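Local coordinates for ferrichrome ABC transporter substrate-binding protein (Staphylococcus pseudintermedius, PDB 5FLY) that probably binds ferrichrome-type iron siderophores as a class III solute-binding protein and hands them to an ABC transporter for uptake, at residues A[51-63]-A[255-267]. Sequence-based numbering, arbitrary orientation.
With 7PG (2,5,8,11,14,17,20,23-octaoxapentacosan-25-ol), chain P.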
loop_
_atom_site.group_PDB
_atom_site.type_symbol
_atom_site.label_atom_id
_atom_site.label_comp_id
_atom_site.label_asym_id
_atom_site.label_seq_id
_atom_site.Cartn_x
_atom_site.Cartn_y
_atom_site.Cartn_z
ATOM N N ASP A 51 -2.150 15.842 2.203
ATOM C CA ASP A 51 -0.802 16.241 2.568
ATOM C C ASP A 51 -0.013 15.040 3.106
ATOM O O ASP A 51 1.195 15.149 3.333
ATOM C CB ASP A 51 -0.807 17.406 3.575
ATOM C CG ASP A 51 -1.484 17.073 4.892
ATOM O OD1 ASP A 51 -1.696 15.891 5.216
ATOM O OD2 ASP A 51 -1.788 18.040 5.623
ATOM N N GLN A 52 -0.673 13.893 3.280
ATOM C CA GLN A 52 0.036 12.699 3.728
ATOM C C GLN A 52 1.040 12.206 2.689
ATOM O O GLN A 52 1.971 11.485 3.031
ATOM C CB GLN A 52 -0.945 11.573 4.064
ATOM C CG GLN A 52 -1.698 11.797 5.353
ATOM C CD GLN A 52 -2.532 10.587 5.733
ATOM O OE1 GLN A 52 -2.019 9.597 6.279
ATOM N NE2 GLN A 52 -3.818 10.653 5.439
ATOM N N VAL A 53 0.867 12.574 1.419
ATOM C CA VAL A 53 1.797 12.078 0.403
ATOM C C VAL A 53 3.199 12.637 0.628
ATOM O O VAL A 53 4.188 12.025 0.233
ATOM C CB VAL A 53 1.342 12.410 -1.051
ATOM C CG1 VAL A 53 -0.023 11.777 -1.344
ATOM C CG2 VAL A 53 1.315 13.898 -1.327
ATOM N N ASP A 54 3.294 13.777 1.303
ATOM C CA ASP A 54 4.597 14.386 1.525
ATOM C C ASP A 54 5.437 13.629 2.544
ATOM O O ASP A 54 6.649 13.846 2.621
ATOM C CB ASP A 54 4.430 15.837 1.947
ATOM C CG ASP A 54 4.232 16.762 0.748
ATOM O OD1 ASP A 54 4.457 16.305 -0.397
ATOM O OD2 ASP A 54 3.858 17.938 0.960
ATOM N N GLN A 55 4.809 12.738 3.301
ATOM C CA GLN A 55 5.537 11.939 4.272
ATOM C C GLN A 55 6.181 10.702 3.640
ATOM O O GLN A 55 7.016 10.066 4.271
ATOM C CB GLN A 55 4.612 11.547 5.418
ATOM C CG GLN A 55 4.317 12.725 6.339
ATOM C CD GLN A 55 2.841 12.925 6.584
ATOM O OE1 GLN A 55 2.130 11.997 6.983
ATOM N NE2 GLN A 55 2.372 14.145 6.364
ATOM N N SER A 56 5.797 10.373 2.407
ATOM C CA SER A 56 6.497 9.347 1.623
ATOM C C SER A 56 7.520 9.975 0.681
ATOM O O SER A 56 7.163 10.823 -0.139
ATOM C CB SER A 56 5.519 8.515 0.797
ATOM O OG SER A 56 6.220 7.853 -0.253
ATOM N N PRO A 57 8.799 9.558 0.779
ATOM C CA PRO A 57 9.788 10.150 -0.125
ATOM C C PRO A 57 9.448 9.867 -1.578
ATOM O O PRO A 57 9.755 10.678 -2.452
ATOM C CB PRO A 57 11.098 9.468 0.282
ATOM C CG PRO A 57 10.860 8.994 1.684
ATOM C CD PRO A 57 9.419 8.638 1.753
ATOM N N VAL A 58 8.796 8.732 -1.814
ATOM C CA VAL A 58 8.428 8.319 -3.159
ATOM C C VAL A 58 7.353 9.236 -3.720
ATOM O O VAL A 58 7.508 9.795 -4.801
ATOM C CB VAL A 58 7.913 6.866 -3.181
ATOM C CG1 VAL A 58 7.476 6.462 -4.599
ATOM C CG2 VAL A 58 8.992 5.909 -2.640
ATOM N N LEU A 59 6.249 9.368 -2.995
ATOM C CA LEU A 59 5.139 10.174 -3.489
ATOM C C LEU A 59 5.430 11.678 -3.431
ATOM O O LEU A 59 4.947 12.415 -4.274
ATOM C CB LEU A 59 3.860 9.863 -2.710
ATOM C CG LEU A 59 3.424 8.396 -2.732
ATOM C CD1 LEU A 59 2.181 8.206 -1.870
ATOM C CD2 LEU A 59 3.172 7.902 -4.148
ATOM N N ALA A 60 6.222 12.135 -2.460
ATOM C CA ALA A 60 6.464 13.570 -2.310
ATOM C C ALA A 60 7.049 14.167 -3.583
ATOM O O ALA A 60 6.653 15.251 -4.003
ATOM C CB ALA A 60 7.394 13.846 -1.111
ATOM N N LYS A 61 7.979 13.459 -4.212
ATOM C CA LYS A 61 8.623 14.001 -5.405
ATOM C C LYS A 61 7.662 14.024 -6.601
ATOM O O LYS A 61 7.877 14.772 -7.542
ATOM C CB LYS A 61 9.885 13.210 -5.752
ATOM C CG LYS A 61 9.661 11.754 -5.926
ATOM C CD LYS A 61 10.901 11.046 -6.458
ATOM C CE LYS A 61 10.670 9.531 -6.496
ATOM N NZ LYS A 61 9.299 9.159 -7.010
ATOM N N GLN A 62 6.607 13.214 -6.566
ATOM C CA GLN A 62 5.629 13.190 -7.657
ATOM C C GLN A 62 4.535 14.260 -7.554
ATOM O O GLN A 62 3.783 14.445 -8.516
ATOM C CB GLN A 62 4.946 11.819 -7.736
ATOM C CG GLN A 62 5.888 10.648 -7.988
ATOM C CD GLN A 62 6.736 10.822 -9.233
ATOM O OE1 GLN A 62 7.884 10.373 -9.276
ATOM N NE2 GLN A 62 6.174 11.458 -10.263
ATOM N N PHE A 63 4.431 14.932 -6.401
ATOM C CA PHE A 63 3.323 15.847 -6.135
ATOM C C PHE A 63 3.795 17.256 -5.752
ATOM O O PHE A 63 3.063 18.023 -5.114
ATOM C CB PHE A 63 2.420 15.258 -5.033
ATOM C CG PHE A 63 1.552 14.129 -5.519
ATOM C CD1 PHE A 63 0.451 14.387 -6.319
ATOM C CD2 PHE A 63 1.855 12.813 -5.215
ATOM C CE1 PHE A 63 -0.338 13.351 -6.782
ATOM C CE2 PHE A 63 1.066 11.781 -5.689
ATOM C CZ PHE A 63 -0.032 12.058 -6.472
ATOM N N SER A 255 8.393 4.812 5.727
ATOM C CA SER A 255 7.779 5.928 5.000
ATOM C C SER A 255 7.803 5.665 3.499
ATOM O O SER A 255 6.955 6.176 2.775
ATOM C CB SER A 255 8.475 7.249 5.323
ATOM O OG SER A 255 9.767 7.337 4.753
ATOM N N VAL A 256 8.777 4.876 3.046
ATOM C CA VAL A 256 8.842 4.470 1.649
ATOM C C VAL A 256 7.860 3.336 1.384
ATOM O O VAL A 256 7.228 3.280 0.331
ATOM C CB VAL A 256 10.273 4.019 1.270
ATOM C CG1 VAL A 256 10.296 3.291 -0.079
ATOM C CG2 VAL A 256 11.203 5.218 1.234
ATOM N N TYR A 257 7.732 2.433 2.351
ATOM C CA TYR A 257 7.027 1.158 2.155
ATOM C C TYR A 257 5.521 1.159 2.455
ATOM O O TYR A 257 4.851 0.160 2.198
ATOM C CB TYR A 257 7.697 0.085 3.020
ATOM C CG TYR A 257 8.849 -0.622 2.352
ATOM C CD1 TYR A 257 10.056 0.030 2.107
ATOM C CD2 TYR A 257 8.731 -1.942 1.957
ATOM C CE1 TYR A 257 11.102 -0.619 1.486
ATOM C CE2 TYR A 257 9.769 -2.597 1.333
ATOM C CZ TYR A 257 10.956 -1.924 1.105
ATOM O OH TYR A 257 11.998 -2.567 0.495
ATOM N N TRP A 258 4.981 2.242 3.004
ATOM C CA TRP A 258 3.572 2.223 3.407
ATOM C C TRP A 258 2.610 1.929 2.261
ATOM O O TRP A 258 1.603 1.252 2.463
ATOM C CB TRP A 258 3.147 3.547 4.031
ATOM C CG TRP A 258 3.616 3.757 5.426
ATOM C CD1 TRP A 258 3.740 2.812 6.405
ATOM C CD2 TRP A 258 4.054 4.993 5.993
ATOM N NE1 TRP A 258 4.227 3.392 7.555
ATOM C CE2 TRP A 258 4.428 4.732 7.324
ATOM C CE3 TRP A 258 4.164 6.307 5.500
ATOM C CZ2 TRP A 258 4.902 5.728 8.172
ATOM C CZ3 TRP A 258 4.642 7.298 6.353
ATOM C CH2 TRP A 258 5.003 7.000 7.668
ATOM N N TYR A 259 2.888 2.470 1.079
ATOM C CA TYR A 259 1.900 2.475 -0.008
ATOM C C TYR A 259 2.052 1.289 -0.982
ATOM O O TYR A 259 3.011 0.519 -0.894
ATOM C CB TYR A 259 1.974 3.835 -0.733
ATOM C CG TYR A 259 1.545 4.936 0.217
ATOM C CD1 TYR A 259 0.209 5.092 0.538
ATOM C CD2 TYR A 259 2.470 5.760 0.843
ATOM C CE1 TYR A 259 -0.211 6.059 1.430
ATOM C CE2 TYR A 259 2.056 6.735 1.753
ATOM C CZ TYR A 259 0.714 6.868 2.038
ATOM O OH TYR A 259 0.279 7.820 2.932
ATOM N N ASN A 260 1.083 1.121 -1.884
ATOM C CA ASN A 260 1.116 0.025 -2.851
ATOM C C ASN A 260 0.738 0.482 -4.259
ATOM O O ASN A 260 0.278 -0.304 -5.073
ATOM C CB ASN A 260 0.213 -1.148 -2.396
ATOM C CG ASN A 260 -1.265 -0.769 -2.228
ATOM O OD1 ASN A 260 -1.716 0.302 -2.622
ATOM N ND2 ASN A 260 -2.029 -1.683 -1.634
ATOM N N ASP A 261 0.943 1.771 -4.517
ATOM C CA ASP A 261 0.813 2.346 -5.859
ATOM C C ASP A 261 1.990 1.931 -6.766
ATOM O O ASP A 261 3.036 1.491 -6.285
ATOM C CB ASP A 261 0.777 3.854 -5.739
ATOM C CG ASP A 261 2.069 4.382 -5.189
ATOM O OD1 ASP A 261 2.219 4.384 -3.946
ATOM O OD2 ASP A 261 2.973 4.711 -6.008
ATOM N N PRO A 262 1.857 2.124 -8.088
ATOM C CA PRO A 262 2.946 1.709 -8.993
ATOM C C PRO A 262 4.318 2.338 -8.707
ATOM O O PRO A 262 5.320 1.657 -8.950
ATOM C CB PRO A 262 2.428 2.131 -10.377
ATOM C CG PRO A 262 0.902 2.088 -10.219
ATOM C CD PRO A 262 0.648 2.548 -8.816
ATOM N N TYR A 263 4.397 3.592 -8.257
ATOM C CA TYR A 263 5.705 4.191 -7.963
ATOM C C TYR A 263 6.334 3.457 -6.787
ATOM O O TYR A 263 7.479 3.038 -6.842
ATOM C CB TYR A 263 5.595 5.683 -7.639
ATOM C CG TYR A 263 5.170 6.560 -8.785
ATOM C CD1 TYR A 263 6.084 6.968 -9.753
ATOM C CD2 TYR A 263 3.857 7.018 -8.880
ATOM C CE1 TYR A 263 5.692 7.786 -10.798
ATOM C CE2 TYR A 263 3.457 7.842 -9.908
ATOM C CZ TYR A 263 4.375 8.219 -10.873
ATOM O OH TYR A 263 3.989 9.041 -11.916
ATOM N N THR A 264 5.553 3.283 -5.730
ATOM C CA THR A 264 6.042 2.626 -4.526
ATOM C C THR A 264 6.379 1.180 -4.826
ATOM O O THR A 264 7.390 0.669 -4.347
ATOM C CB THR A 264 5.021 2.691 -3.375
ATOM O OG1 THR A 264 4.749 4.063 -3.046
ATOM C CG2 THR A 264 5.570 1.983 -2.156
ATOM N N LEU A 265 5.538 0.531 -5.629
ATOM C CA LEU A 265 5.759 -0.859 -6.016
ATOM C C LEU A 265 7.106 -1.017 -6.721
ATOM O O LEU A 265 7.855 -1.937 -6.413
ATOM C CB LEU A 265 4.616 -1.362 -6.902
ATOM C CG LEU A 265 3.261 -1.626 -6.242
ATOM C CD1 LEU A 265 2.178 -1.873 -7.316
ATOM C CD2 LEU A 265 3.312 -2.791 -5.259
ATOM N N ASP A 266 7.440 -0.113 -7.640
ATOM C CA ASP A 266 8.728 -0.216 -8.340
ATOM C C ASP A 266 9.901 -0.113 -7.363
ATOM O O ASP A 266 10.835 -0.910 -7.413
ATOM C CB ASP A 266 8.856 0.863 -9.428
ATOM C CG ASP A 266 8.030 0.558 -10.678
ATOM O OD1 ASP A 266 7.661 -0.622 -10.893
ATOM O OD2 ASP A 266 7.773 1.508 -11.465
ATOM N N VAL A 267 9.833 0.856 -6.458
ATOM C CA VAL A 267 10.897 1.081 -5.499
ATOM C C VAL A 267 11.048 -0.097 -4.536
ATOM O O VAL A 267 12.172 -0.576 -4.287
ATOM C CB VAL A 267 10.638 2.382 -4.710
ATOM C CG1 VAL A 267 11.652 2.564 -3.587
ATOM C CG2 VAL A 267 10.700 3.565 -5.662
HETATM C C2 7PG P . -0.021 5.515 6.720
HETATM O O1 7PG P . 0.954 5.691 7.711
HETATM C C3 7PG P . 1.103 4.581 8.549
HETATM C C4 7PG P . 0.372 4.820 9.867
HETATM O O2 7PG P . 0.795 3.911 10.847
HETATM C C5 7PG P . 0.719 2.567 10.471
HETATM C C6 7PG P . 0.315 1.679 11.643
HETATM O O3 7PG P . -0.476 0.620 11.174
HETATM C C7 7PG P . -1.848 0.876 11.051
HETATM C C8 7PG P . -2.496 -0.246 10.234
HETATM O O4 7PG P . -3.850 0.001 9.946
HETATM C C9 7PG P . -4.088 1.176 9.235
HETATM C C10 7PG P . -5.348 1.123 8.367
HETATM O O5 7PG P . -5.096 1.938 7.250
HETATM C C11 7PG P . -5.961 1.833 6.152
HETATM C C12 7PG P . -5.240 2.333 4.896
HETATM O O6 7PG P . -5.134 1.303 3.946
HETATM C C13 7PG P . -3.916 0.613 3.873
HETATM C C14 7PG P . -2.830 1.519 3.304
HETATM O O7 7PG P . -2.073 0.785 2.385
HETATM C C15 7PG P . -1.496 1.538 1.352
HETATM O O HOH W 1 2.267 9.029 4.272
HETATM O O HOH W 2 5.683 5.242 -0.805
HETATM O O HOH W 3 5.970 10.406 -12.953
#
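Val58 enters as a knob among Val256, Tyr263, Thr264 and Val267, its two methyls dividing the work. With CG1 anti to the backbone N (chi1 178°), that branch meets Tyr263 CB at 3.7 Å, leaving Val58 CG2 to touch Val256 CG1 and Val267 CG2. Beside it, Leu59 splits likewise: CD1 lies over one face of the Tyr259 ring, 3.9 Å from its centroid, while CD2 rests against both carboxylate oxygens of Asp261. At the far end the Gln62 chain, bent at chi2 (-55°), lays its amide on the Tyr263 ring, the planes 13° apart and CG over the ring centre. Lys61 NZ, 2.9 Å from Gln62 OE1 and on a lone pair in the carbonyl plane, helps fix that amide's rotation.

Hydrogen-bonded links between the segments run through water, beside a direct CA-H...O contact from Ser56 CA to Ser255 O (3.4 Å). One water bridges Gln52 O and Tyr259 OH; another, 2.7 Å from each of Ser56 OG, Val256 O and Thr264 OG1, donates to the latter two. Ser56 OG also N-caps helix 57-62, accepting from Leu59 N at 3.1 Å, and Asp261 OD2 caps helix 262-278, accepting from Thr264 N at 3.0 Å. Trp258 and Tyr259 border the bound polyether, so this apolar, water-bridged packing ties the wall of the probable siderophore cleft to helix 57-62.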